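Local coordinates for protein enoyl-CoA hydratase (Mycobacterium avium subsp. paratuberculosis, PDB 4LK5) that probably acts on acyl-CoA thioesters through the crotonase fold, perhaps adding water across the double bond of 2-enoyl-CoA, at residues Gly170-Gly175 with Asp263-Leu268; Phe162-Thr167 with Met191-Leu196; Ser178-Ala183 with Thr252-Ala257; Pro62-Ile67 with Leu116-Leu121; Arg90-Gly95 with Gly138-Val143. All coordinates share one frame; numbering follows the deposited sequence.

Interaction 1: residues Gly170-Gly175 with Asp263-Leu268; sequences GLMPDG and DGQSVL
Two flat groups, the amide of Q265 and the carboxylate of D174, carry the polar part of this contact. D174 OD2 lies almost level with the Q265 amide, 6° out of its plane, and accepts from NE2 at a short 2.6 Å (NE2 to OD2). The carboxylate is not turned to match: NE2 reaches OD2 on its anti side, and the two planes stand 54° apart. To one side of the amide plane lies M172, a selenomethionine, with its backbone N and O and its CG. Its N-H bonds to Q265 OE1 at 3.0 Å (N to OE1), from above the carbonyl plane. On the other side are the L171 methyls, while L171 CB sits nearly level with the amide, 3.4 Å from Q265 OE1. Both amide ends of Q265 are thus used by the loop, which fixes the rotation of the group. The bend at chi2 (-66°) turns the glutamine chain off its helix and brings the amide to the loop.

Apolar contacts flank these two bonds. L268 CD1 touches M172 CB at 3.8 Å, and L171 CD2 meets L268 CB at 3.9 Å. The selenium of M172 packs on G264 CA, 3.8 Å from SE, at a place where the helix carries no side chain. A water donates to both G170 O and L268 O, closing the far end.

The contact joins the loop between strand 161-163 and helix 177-185 to helix 254-269. T242 and A238 of the second subunit cover M172 and L268, so this buried region borders the subunit interface.

Interaction 2: residues Phe162-Thr167 with Met191-Leu196; sequences FMLAFT and MQMALL
T167 and A194 meet around one water with three partners. It donates to A194 O at 2.6 Å (water O to A194 O) and to L164 O at 2.8 Å (water O to L164 O), and it accepts the backbone N-H of T167 over a longer path. The motif behind this is an inverse gamma turn centred on L164, where the chain leaves strand 161-163 and enters a short 3-10 segment. That turn and the 3-10 start set a carbonyl and an N-H round the water, and A194 O, in the last turn of helix 187-195, supplies the third side. The two pieces of backbone are therefore linked by water, with no direct hydrogen bond between them.

Apolar packing does the rest. L164 crosses the selenomethionine M193 at about a right angle: its CD1 lies 3.8 Å from M193 CB, and its CG is 4.0 Å from M193 CE. The M193 chain runs extended through chi2 and then bends at chi3 (75°), which carries CE back toward the strand. There it also approaches F162 CB, more loosely, at 4.3 Å. V181 touches both L164 and M193, and W208 packs on M193, so helices 177-185 and 202-208 of the crotonase fold also pack on the pair. F239 of the second subunit lies against T167.

The hydroxyl of T167 makes a weak hydrogen bond to L171 O, within its own loop; toward the helix end, T167 CB and T167 OG1 both lie 3.5 Å from A194 O.

Interaction 3: residues Ser178-Ala183 with Thr252-Ala257; sequences SALVAA and TELDPA
E253 sits at the N-cap position of helix 254-269 and faces A179, so the contact is a helix-to-helix packing in which the start of this helix meets helix 177-185 within the crotonase fold. The E253 carbonyl oxygen lies 4.1 Å from A179 CB, a packing contact. A257 N donates to the same oxygen at 3.0 Å (N to E253 O) in the first helical turn.

L254 comes next and offers both backbone and side chain. Its CA is 4.3 Å from A179 CB. With CG placed opposite the backbone N (chi1 172°), the side chain reaches across toward the other helix, bringing CD1 within 4.3 Å of L180 CG. V122 and A126 of helix 113-127 also touch L254, making it a meeting point of three helices. D255 turns elsewhere and forms a salt bridge with R123.

A257, one turn after E253, brings its methyl back to the same face. A257 CB and A179 CB are 4.0 Å apart, and these small residues, with no longer chain between them, let the helices come close: A179 CA and L254 CA are 5.8 Å apart. I246 of the second subunit packs on S178, placing this region next to the trimer interface. The hydroxyl of S178 is hydrogen-bonded to E261, one turn beyond A257, while S178 OG itself lies 3.5 Å from A257 CB.

Interaction 4: residues Pro62-Ile67 with Leu116-Leu121; sequences PVITGI and LEINRL
I64, I67, I118 and L121 supply the apolar kind of interaction. I64 CD1 meets I118 CD1 at 3.4 Å, and I67 CG2 meets L121 CD1 at the same 3.4 Å, both tight methyl contacts. I118 leaves its helix pointing away from helix 62-67, yet its folded chain (chi2 -54°) returns CD1 to I64. I67 CG2 sits in the fork of the leucine, near both L121 methyls. Further toward the polar side, I64 CG2 packs against E117 CB at 3.8 Å. Helix axes 8.6 Å apart and only 23° from parallel let two such pairs form one turn apart, I64 with I118 and I67 with L121.

The polar kind centres on E117 OE1. T65 OG1 lies 2.8 Å from E117 OE1, at hydrogen-bonding distance, and T65 OG1 is also near V61 O. R120 NH1 forms a salt bridge to the same carboxylate oxygen at 2.9 Å (NH1 to E117 OE1). OE1 is nearly level with the guanidinium, while NH1 stands on its syn side and 33° out of the carboxylate plane. R120 NH2 makes salt bridges to D69 and E72 of helix 61-76, so the arginine draws charges from both helices together. In this way R120 probably offsets the negative charge of E117, D69 and E72.

In the fold, the contact lays helix 61-76 alongside helix 113-127. I147 and V143 of helix 143-150 touch L121 and I118 respectively; no other subunit touches either segment.

Interaction 5: residues Arg90-Gly95 with Gly138-Val143; sequences RGFSSG and GPAAGV
A single parallel beta bridge, S93 with A140, ties the loop after strand 82-87 to strand 139-141; their directions differ by 10°. In crotonase relatives these two regions contribute the backbone N-H groups of the oxyanion hole, and the same role is likely here. Two hydrogen bonds flank A140 and define the bridge: A141 N donates to S93 O at 3.0 Å (N to O), in the carbonyl plane, and S93 N gives a weak bond to P139 O at 3.4 Å (N to O). That P139 carbonyl is gripped better by F92 N, 2.9 Å away from P139 O and also in the carbonyl plane, so one oxygen takes two successive N-H groups.

At the start, R90 O receives a CA-H contact from G138 CA at 3.3 Å, and G91 and G138 have CA atoms only 4.3 Å apart, a closeness that two residues without side chains allow. F92, with CG opposite its backbone N (chi1 170°), lays CD2 4.1 Å from A140 CB. At the other end G95 CA packs on V143 CG2 at 3.8 Å. There S93 OG accepts from G95 N, 2.8 Å from OG, forming an ST turn; OG is also bonded to N57 O.

On its other edge, strand 139-141 pairs with strand 161-163, through A140 and G142 to F161 and M163, so it lies between that strand and the loop.

How the interactions relate
Along the chain, interactions 4 and 5 alternate and close before the others open; interactions 1 and 2 alternate likewise, and interaction 3 is nested within interaction 1. Centres of interactions 1, 2 and 3 are about 13 to 15 Å apart and form a linked group: 1 and 3 share helix 254-269, while F166 of interaction 2 packs on M172 and P173 of interaction 1. Interactions 2 and 5, 13 Å apart, meet in the sheet of strands 139-141 and 161-163. I118 of interaction 4 touches G175 and V143. Interactions 1 to 3 also border the second subunit, so packing inside the chain and trimer assembly are joined there.

Interaction 1: residues Gly170-Gly175 with Asp263-Leu268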
# COMPACT_ATOMS: atom_id res chain seq x y z
N GLY C 170 17.67 -11.20 -16.89
CA GLY C 170 18.66 -10.16 -16.71
C GLY C 170 18.16 -8.75 -16.98
O GLY C 170 18.94 -7.87 -17.32
N LEU C 171 16.85 -8.54 -16.86
CA LEU C 171 16.28 -7.19 -16.92
C LEU C 171 15.66 -6.71 -15.59
O LEU C 171 15.52 -7.45 -14.64
CB LEU C 171 15.24 -7.14 -18.01
CG LEU C 171 15.73 -7.37 -19.45
CD1 LEU C 171 14.54 -7.22 -20.40
CD2 LEU C 171 16.85 -6.42 -19.86
N MSE C 172 15.32 -5.42 -15.56
CA MSE C 172 14.59 -4.83 -14.45
C MSE C 172 13.15 -4.64 -14.85
O MSE C 172 12.82 -4.73 -16.05
CB MSE C 172 15.29 -3.52 -14.06
CG MSE C 172 14.79 -2.37 -14.91
SE MSE C 172 15.77 -0.74 -14.53
CE MSE C 172 14.83 0.08 -12.99
N PRO C 173 12.27 -4.35 -13.88
CA PRO C 173 10.87 -4.11 -14.26
C PRO C 173 10.73 -2.87 -15.06
O PRO C 173 11.38 -1.90 -14.78
CB PRO C 173 10.15 -3.95 -12.92
CG PRO C 173 11.04 -4.54 -11.86
CD PRO C 173 12.44 -4.63 -12.43
N ASP C 174 9.92 -2.89 -16.11
CA ASP C 174 9.68 -1.66 -16.84
C ASP C 174 8.18 -1.49 -16.97
O ASP C 174 7.42 -2.22 -16.32
CB ASP C 174 10.50 -1.59 -18.16
CG ASP C 174 10.27 -2.78 -19.09
OD1 ASP C 174 9.14 -3.19 -19.29
OD2 ASP C 174 11.24 -3.28 -19.67
N GLY C 175 7.73 -0.50 -17.72
CA GLY C 175 6.29 -0.22 -17.83
C GLY C 175 5.64 0.31 -16.55
O GLY C 175 4.44 0.17 -16.35
N ASP C 263 16.36 4.77 -18.33
CA ASP C 263 17.82 4.84 -18.08
C ASP C 263 18.44 3.53 -17.59
O ASP C 263 19.60 3.27 -17.81
CB ASP C 263 18.15 5.88 -17.01
CG ASP C 263 17.69 7.29 -17.37
OD1 ASP C 263 17.59 7.65 -18.57
OD2 ASP C 263 17.42 8.05 -16.43
N GLY C 264 17.67 2.72 -16.90
CA GLY C 264 18.20 1.48 -16.38
C GLY C 264 18.13 0.35 -17.38
O GLY C 264 19.11 -0.38 -17.51
N GLN C 265 16.99 0.19 -18.08
CA GLN C 265 16.83 -0.90 -19.03
C GLN C 265 17.75 -0.70 -20.19
O GLN C 265 18.30 -1.68 -20.66
CB GLN C 265 15.42 -1.06 -19.63
CG GLN C 265 14.40 -1.83 -18.82
CD GLN C 265 14.64 -3.31 -18.60
OE1 GLN C 265 15.64 -3.73 -18.05
NE2 GLN C 265 13.62 -4.09 -18.86
N SER C 266 17.85 0.54 -20.69
CA SER C 266 18.79 0.91 -21.78
C SER C 266 20.15 0.25 -21.59
O SER C 266 20.68 -0.34 -22.51
CB SER C 266 18.98 2.41 -21.85
OG SER C 266 17.79 3.03 -22.23
N VAL C 267 20.69 0.35 -20.37
CA VAL C 267 21.95 -0.30 -20.00
C VAL C 267 21.84 -1.85 -19.99
O VAL C 267 22.68 -2.55 -20.55
CB VAL C 267 22.48 0.26 -18.63
CG1 VAL C 267 23.72 -0.49 -18.12
CG2 VAL C 267 22.78 1.74 -18.78
N LEU C 268 20.77 -2.36 -19.39
CA LEU C 268 20.63 -3.78 -19.19
C LEU C 268 20.36 -4.52 -20.48
O LEU C 268 20.78 -5.66 -20.62
CB LEU C 268 19.50 -4.07 -18.20
CG LEU C 268 19.81 -3.62 -16.78
CD1 LEU C 268 18.51 -3.63 -15.99
CD2 LEU C 268 20.85 -4.47 -16.07
O HOH W 1 21.48 -7.40 -18.59

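Interaction 2: residues Phe162-Thr167 with Met191-Leu196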
# COMPACT_ATOMS: atom_id res chain seq x y z
N PHE C 162 0.20 -14.24 -12.57
CA PHE C 162 1.01 -13.08 -12.79
C PHE C 162 2.47 -13.36 -12.47
O PHE C 162 2.80 -14.03 -11.50
CB PHE C 162 0.47 -11.93 -11.94
CG PHE C 162 -0.93 -11.55 -12.30
CD1 PHE C 162 -2.02 -12.30 -11.83
CD2 PHE C 162 -1.18 -10.49 -13.14
CE1 PHE C 162 -3.33 -11.95 -12.18
CE2 PHE C 162 -2.47 -10.16 -13.51
CZ PHE C 162 -3.55 -10.89 -13.03
N MSE C 163 3.36 -12.85 -13.31
CA MSE C 163 4.76 -12.99 -13.01
C MSE C 163 5.61 -11.91 -13.61
O MSE C 163 5.70 -11.76 -14.83
CB MSE C 163 5.27 -14.34 -13.50
CG MSE C 163 6.73 -14.37 -13.07
SE MSE C 163 7.35 -16.21 -13.20
CE MSE C 163 7.01 -16.32 -15.14
N LEU C 164 6.27 -11.16 -12.73
CA LEU C 164 7.24 -10.19 -13.15
C LEU C 164 8.53 -10.89 -13.52
O LEU C 164 9.44 -10.99 -12.71
CB LEU C 164 7.49 -9.23 -12.02
CG LEU C 164 6.34 -8.30 -11.71
CD1 LEU C 164 6.84 -7.30 -10.68
CD2 LEU C 164 5.86 -7.58 -12.95
N ALA C 165 8.60 -11.34 -14.77
CA ALA C 165 9.67 -12.23 -15.24
C ALA C 165 11.00 -11.54 -15.48
O ALA C 165 12.03 -12.20 -15.52
CB ALA C 165 9.24 -12.94 -16.52
N PHE C 166 10.99 -10.23 -15.60
CA PHE C 166 12.14 -9.49 -16.11
C PHE C 166 13.49 -10.07 -15.66
O PHE C 166 14.41 -10.31 -16.44
CB PHE C 166 12.05 -8.05 -15.67
CG PHE C 166 10.76 -7.39 -16.02
CD1 PHE C 166 10.53 -6.94 -17.30
CD2 PHE C 166 9.77 -7.22 -15.05
CE1 PHE C 166 9.34 -6.32 -17.61
CE2 PHE C 166 8.58 -6.61 -15.35
CZ PHE C 166 8.36 -6.16 -16.64
N THR C 167 13.56 -10.30 -14.38
CA THR C 167 14.80 -10.63 -13.68
C THR C 167 15.36 -12.03 -14.02
O THR C 167 16.51 -12.32 -13.76
CB THR C 167 14.51 -10.43 -12.16
OG1 THR C 167 15.20 -9.27 -11.68
CG2 THR C 167 14.83 -11.64 -11.34
N MSE C 191 8.73 -6.15 -4.12
CA MSE C 191 10.12 -6.52 -4.10
C MSE C 191 10.23 -8.03 -4.23
O MSE C 191 11.08 -8.54 -4.91
CB MSE C 191 10.62 -5.92 -2.79
CG MSE C 191 12.13 -5.87 -2.70
SE MSE C 191 12.94 -4.52 -3.87
CE MSE C 191 12.83 -2.97 -2.66
N GLN C 192 9.30 -8.75 -3.65
CA GLN C 192 9.28 -10.19 -3.78
C GLN C 192 8.99 -10.61 -5.22
O GLN C 192 9.64 -11.50 -5.76
CB GLN C 192 8.16 -10.71 -2.89
CG GLN C 192 7.84 -12.18 -2.95
CD GLN C 192 6.71 -12.53 -2.00
OE1 GLN C 192 6.45 -11.83 -1.01
NE2 GLN C 192 6.04 -13.61 -2.30
N MSE C 193 7.98 -9.99 -5.83
CA MSE C 193 7.61 -10.37 -7.16
C MSE C 193 8.74 -10.07 -8.08
O MSE C 193 8.98 -10.81 -9.02
CB MSE C 193 6.40 -9.59 -7.65
CG MSE C 193 5.14 -10.18 -7.02
SE MSE C 193 3.54 -9.26 -7.77
CE MSE C 193 3.53 -10.15 -9.54
N ALA C 194 9.43 -8.97 -7.82
CA ALA C 194 10.47 -8.48 -8.71
C ALA C 194 11.78 -9.24 -8.54
O ALA C 194 12.43 -9.55 -9.52
CB ALA C 194 10.70 -7.00 -8.47
N LEU C 195 12.19 -9.48 -7.29
CA LEU C 195 13.47 -10.13 -7.03
C LEU C 195 13.39 -11.65 -7.01
O LEU C 195 14.40 -12.33 -7.26
CB LEU C 195 14.11 -9.66 -5.72
CG LEU C 195 14.57 -8.21 -5.59
CD1 LEU C 195 15.25 -8.04 -4.23
CD2 LEU C 195 15.51 -7.76 -6.70
N LEU C 196 12.22 -12.19 -6.69
CA LEU C 196 12.06 -13.63 -6.58
C LEU C 196 10.86 -14.02 -7.37
O LEU C 196 9.95 -14.67 -6.86
CB LEU C 196 11.87 -14.05 -5.13
CG LEU C 196 13.09 -13.80 -4.28
CD1 LEU C 196 12.69 -13.73 -2.81
CD2 LEU C 196 14.13 -14.89 -4.53
O HOH W 2 11.59 -9.36 -11.96

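Interaction 3: residues Ser178-Ala183 with Thr252-Ala257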
# COMPACT_ATOMS: atom_id res chain seq x y z
N SER C 178 7.79 -0.77 -11.25
CA SER C 178 8.44 -0.31 -9.99
C SER C 178 7.55 0.62 -9.10
O SER C 178 7.78 0.75 -7.89
CB SER C 178 9.82 0.32 -10.25
OG SER C 178 9.75 1.50 -11.04
N ALA C 179 6.51 1.21 -9.70
CA ALA C 179 5.53 2.03 -8.98
C ALA C 179 4.20 1.32 -8.90
O ALA C 179 3.57 1.27 -7.82
CB ALA C 179 5.36 3.35 -9.69
N LEU C 180 3.78 0.73 -10.01
CA LEU C 180 2.42 0.17 -10.13
C LEU C 180 2.12 -1.05 -9.26
O LEU C 180 1.06 -1.15 -8.66
CB LEU C 180 2.11 -0.18 -11.57
CG LEU C 180 1.99 1.05 -12.48
CD1 LEU C 180 2.06 0.68 -13.94
CD2 LEU C 180 0.69 1.76 -12.24
N VAL C 181 3.02 -2.01 -9.21
CA VAL C 181 2.80 -3.11 -8.32
C VAL C 181 2.69 -2.71 -6.81
O VAL C 181 1.72 -3.08 -6.12
CB VAL C 181 3.87 -4.16 -8.51
CG1 VAL C 181 3.60 -5.37 -7.65
CG2 VAL C 181 3.91 -4.57 -9.98
N ALA C 182 3.64 -1.94 -6.31
CA ALA C 182 3.63 -1.49 -4.91
C ALA C 182 2.40 -0.65 -4.59
O ALA C 182 1.87 -0.71 -3.50
CB ALA C 182 4.86 -0.68 -4.61
N ALA C 183 1.96 0.14 -5.56
CA ALA C 183 0.81 0.98 -5.38
C ALA C 183 -0.43 0.14 -5.03
O ALA C 183 -1.41 0.67 -4.44
CB ALA C 183 0.54 1.81 -6.64
N THR C 252 1.53 9.34 -8.34
CA THR C 252 2.47 10.41 -8.17
C THR C 252 3.90 10.01 -8.65
O THR C 252 4.61 10.80 -9.19
CB THR C 252 2.36 10.75 -6.67
OG1 THR C 252 1.67 11.99 -6.50
CG2 THR C 252 3.63 10.72 -5.94
N GLU C 253 4.31 8.76 -8.46
CA GLU C 253 5.68 8.39 -8.81
C GLU C 253 5.79 7.62 -10.13
O GLU C 253 6.84 7.07 -10.44
CB GLU C 253 6.29 7.55 -7.68
CG GLU C 253 6.28 8.27 -6.35
CD GLU C 253 6.87 9.68 -6.43
OE1 GLU C 253 7.91 9.82 -7.11
OE2 GLU C 253 6.34 10.64 -5.81
N LEU C 254 4.70 7.56 -10.89
CA LEU C 254 4.71 6.79 -12.10
C LEU C 254 5.67 7.36 -13.11
O LEU C 254 6.44 6.62 -13.71
CB LEU C 254 3.32 6.77 -12.72
CG LEU C 254 3.28 6.14 -14.10
CD1 LEU C 254 3.71 4.67 -13.98
CD2 LEU C 254 1.91 6.24 -14.74
N ASP C 255 5.60 8.68 -13.33
CA ASP C 255 6.51 9.36 -14.25
C ASP C 255 8.04 9.23 -13.94
O ASP C 255 8.84 8.88 -14.83
CB ASP C 255 6.12 10.84 -14.41
CG ASP C 255 5.08 11.05 -15.53
OD1 ASP C 255 4.91 10.13 -16.38
OD2 ASP C 255 4.41 12.12 -15.55
N PRO C 256 8.43 9.54 -12.70
CA PRO C 256 9.80 9.29 -12.29
C PRO C 256 10.20 7.83 -12.47
O PRO C 256 11.30 7.53 -12.93
CB PRO C 256 9.80 9.66 -10.82
CG PRO C 256 8.65 10.62 -10.64
CD PRO C 256 7.64 10.25 -11.66
N ALA C 257 9.30 6.92 -12.14
CA ALA C 257 9.59 5.52 -12.35
C ALA C 257 9.89 5.25 -13.81
O ALA C 257 10.89 4.60 -14.11
CB ALA C 257 8.45 4.64 -11.87

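Interaction 4: residues Pro62-Ile67 with Leu116-Leu121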
# COMPACT_ATOMS: atom_id res chain seq x y z
N PRO C 62 6.00 -2.74 -33.31
CA PRO C 62 4.80 -2.30 -34.04
C PRO C 62 3.51 -2.43 -33.22
O PRO C 62 2.69 -1.51 -33.19
CB PRO C 62 4.75 -3.23 -35.26
CG PRO C 62 6.03 -4.05 -35.24
CD PRO C 62 6.94 -3.45 -34.20
N VAL C 63 3.35 -3.56 -32.55
CA VAL C 63 2.16 -3.82 -31.74
C VAL C 63 2.05 -2.99 -30.46
O VAL C 63 0.96 -2.50 -30.13
CB VAL C 63 2.04 -5.33 -31.41
CG1 VAL C 63 1.26 -5.58 -30.14
CG2 VAL C 63 1.37 -6.05 -32.57
N ILE C 64 3.16 -2.83 -29.73
CA ILE C 64 3.20 -1.95 -28.58
C ILE C 64 2.83 -0.55 -29.04
O ILE C 64 2.04 0.12 -28.39
CB ILE C 64 4.60 -1.94 -27.90
CG1 ILE C 64 4.81 -3.19 -27.05
CG2 ILE C 64 4.77 -0.76 -26.95
CD1 ILE C 64 6.28 -3.51 -26.79
N THR C 65 3.43 -0.10 -30.15
CA THR C 65 3.06 1.19 -30.76
C THR C 65 1.57 1.30 -31.06
O THR C 65 0.98 2.38 -30.96
CB THR C 65 3.89 1.46 -32.04
OG1 THR C 65 5.29 1.55 -31.68
CG2 THR C 65 3.42 2.78 -32.79
N GLY C 66 0.95 0.16 -31.36
CA GLY C 66 -0.45 0.13 -31.73
C GLY C 66 -1.40 0.37 -30.57
O GLY C 66 -2.34 1.16 -30.68
N ILE C 67 -1.16 -0.35 -29.47
CA ILE C 67 -1.96 -0.25 -28.24
C ILE C 67 -1.80 1.18 -27.71
O ILE C 67 -2.77 1.85 -27.39
CB ILE C 67 -1.46 -1.26 -27.17
CG1 ILE C 67 -1.64 -2.70 -27.64
CG2 ILE C 67 -2.18 -1.09 -25.83
CD1 ILE C 67 -0.46 -3.55 -27.24
N LEU C 116 10.52 3.42 -24.71
CA LEU C 116 9.83 4.70 -24.91
C LEU C 116 8.37 4.48 -25.25
O LEU C 116 7.54 5.29 -24.91
CB LEU C 116 10.47 5.49 -26.06
CG LEU C 116 11.39 6.71 -25.88
CD1 LEU C 116 12.17 6.67 -24.58
CD2 LEU C 116 12.34 6.82 -27.09
N GLU C 117 8.07 3.40 -25.93
CA GLU C 117 6.73 3.17 -26.39
C GLU C 117 5.93 2.44 -25.32
O GLU C 117 4.71 2.67 -25.20
CB GLU C 117 6.73 2.38 -27.70
CG GLU C 117 7.32 3.14 -28.87
CD GLU C 117 6.41 4.23 -29.36
OE1 GLU C 117 5.49 3.91 -30.15
OE2 GLU C 117 6.61 5.41 -28.97
N ILE C 118 6.61 1.54 -24.58
CA ILE C 118 6.02 0.95 -23.38
C ILE C 118 5.53 2.12 -22.53
O ILE C 118 4.38 2.13 -22.05
CB ILE C 118 7.02 0.23 -22.49
CG1 ILE C 118 7.69 -0.95 -23.18
CG2 ILE C 118 6.35 -0.25 -21.22
CD1 ILE C 118 6.75 -1.96 -23.75
N ASN C 119 6.42 3.10 -22.35
CA ASN C 119 6.12 4.23 -21.49
C ASN C 119 4.93 5.00 -22.04
O ASN C 119 4.01 5.30 -21.31
CB ASN C 119 7.37 5.11 -21.27
CG ASN C 119 8.44 4.41 -20.42
OD1 ASN C 119 8.25 3.29 -19.93
ND2 ASN C 119 9.57 5.07 -20.22
N ARG C 120 4.93 5.26 -23.34
CA ARG C 120 3.80 5.91 -23.98
C ARG C 120 2.53 5.16 -23.69
O ARG C 120 1.53 5.74 -23.32
CB ARG C 120 3.95 5.95 -25.51
CG ARG C 120 4.26 7.30 -26.13
CD ARG C 120 4.43 7.18 -27.66
NE ARG C 120 3.12 7.36 -28.26
CZ ARG C 120 2.54 6.56 -29.15
NH1 ARG C 120 3.14 5.48 -29.70
NH2 ARG C 120 1.31 6.92 -29.52
N LEU C 121 2.55 3.86 -23.89
CA LEU C 121 1.37 3.03 -23.67
C LEU C 121 0.85 3.23 -22.23
O LEU C 121 -0.30 3.65 -22.02
CB LEU C 121 1.68 1.57 -23.95
CG LEU C 121 0.76 0.47 -23.41
CD1 LEU C 121 -0.70 0.84 -23.46
CD2 LEU C 121 1.01 -0.79 -24.22

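Interaction 5: residues Arg90-Gly95 with Gly138-Val143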
# COMPACT_ATOMS: atom_id res chain seq x y z
N ARG C 90 -5.18 -18.70 -25.06
CA ARG C 90 -4.83 -19.16 -23.71
C ARG C 90 -4.35 -18.01 -22.80
O ARG C 90 -4.79 -17.90 -21.65
CB ARG C 90 -3.76 -20.26 -23.79
CG ARG C 90 -3.46 -20.95 -22.47
CD ARG C 90 -2.22 -21.81 -22.56
NE ARG C 90 -1.41 -21.75 -21.33
CZ ARG C 90 -0.08 -21.86 -21.30
NH1 ARG C 90 0.62 -22.05 -22.42
NH2 ARG C 90 0.58 -21.79 -20.13
N GLY C 91 -3.46 -17.16 -23.33
CA GLY C 91 -2.74 -16.16 -22.54
C GLY C 91 -3.31 -14.76 -22.64
O GLY C 91 -4.16 -14.49 -23.49
N PHE C 92 -2.86 -13.90 -21.72
CA PHE C 92 -3.17 -12.48 -21.76
C PHE C 92 -2.05 -11.78 -22.53
O PHE C 92 -2.31 -11.21 -23.57
CB PHE C 92 -3.30 -11.92 -20.33
CG PHE C 92 -3.39 -10.42 -20.28
CD1 PHE C 92 -4.56 -9.76 -20.67
CD2 PHE C 92 -2.30 -9.65 -19.86
CE1 PHE C 92 -4.64 -8.37 -20.64
CE2 PHE C 92 -2.39 -8.25 -19.82
CZ PHE C 92 -3.55 -7.61 -20.21
N SER C 93 -0.83 -11.80 -22.00
CA SER C 93 0.39 -11.51 -22.76
C SER C 93 1.61 -11.92 -21.98
O SER C 93 1.71 -11.63 -20.77
CB SER C 93 0.57 -10.04 -23.12
OG SER C 93 1.95 -9.77 -23.36
N SER C 94 2.55 -12.56 -22.68
CA SER C 94 3.83 -12.98 -22.12
C SER C 94 4.84 -11.84 -22.10
O SER C 94 6.00 -12.04 -21.73
CB SER C 94 4.41 -14.18 -22.88
OG SER C 94 4.61 -13.87 -24.24
N GLY C 95 4.42 -10.65 -22.49
CA GLY C 95 5.25 -9.47 -22.32
C GLY C 95 6.08 -9.24 -23.56
O GLY C 95 5.71 -9.68 -24.65
N GLY C 138 -5.46 -15.85 -18.83
CA GLY C 138 -4.38 -16.78 -18.58
C GLY C 138 -3.11 -16.12 -18.11
O GLY C 138 -3.17 -15.19 -17.34
N PRO C 139 -1.94 -16.61 -18.56
CA PRO C 139 -0.68 -16.00 -18.10
C PRO C 139 -0.51 -14.52 -18.43
O PRO C 139 -0.94 -14.06 -19.50
CB PRO C 139 0.39 -16.84 -18.80
CG PRO C 139 -0.27 -18.16 -19.06
CD PRO C 139 -1.73 -17.88 -19.28
N ALA C 140 0.03 -13.79 -17.46
CA ALA C 140 0.50 -12.41 -17.61
C ALA C 140 1.96 -12.38 -17.16
O ALA C 140 2.30 -12.77 -16.02
CB ALA C 140 -0.32 -11.46 -16.75
N ALA C 141 2.83 -11.91 -18.02
CA ALA C 141 4.26 -11.92 -17.67
C ALA C 141 4.97 -10.68 -18.16
O ALA C 141 4.58 -10.10 -19.17
CB ALA C 141 4.91 -13.17 -18.24
N GLY C 142 6.00 -10.26 -17.44
CA GLY C 142 6.74 -9.02 -17.78
C GLY C 142 5.83 -7.81 -17.99
O GLY C 142 4.92 -7.57 -17.22
N VAL C 143 6.06 -7.04 -19.06
CA VAL C 143 5.22 -5.86 -19.27
C VAL C 143 3.77 -6.17 -19.46
O VAL C 143 2.97 -5.26 -19.44
CB VAL C 143 5.59 -4.99 -20.49
CG1 VAL C 143 6.60 -3.95 -20.10
CG2 VAL C 143 6.05 -5.84 -21.65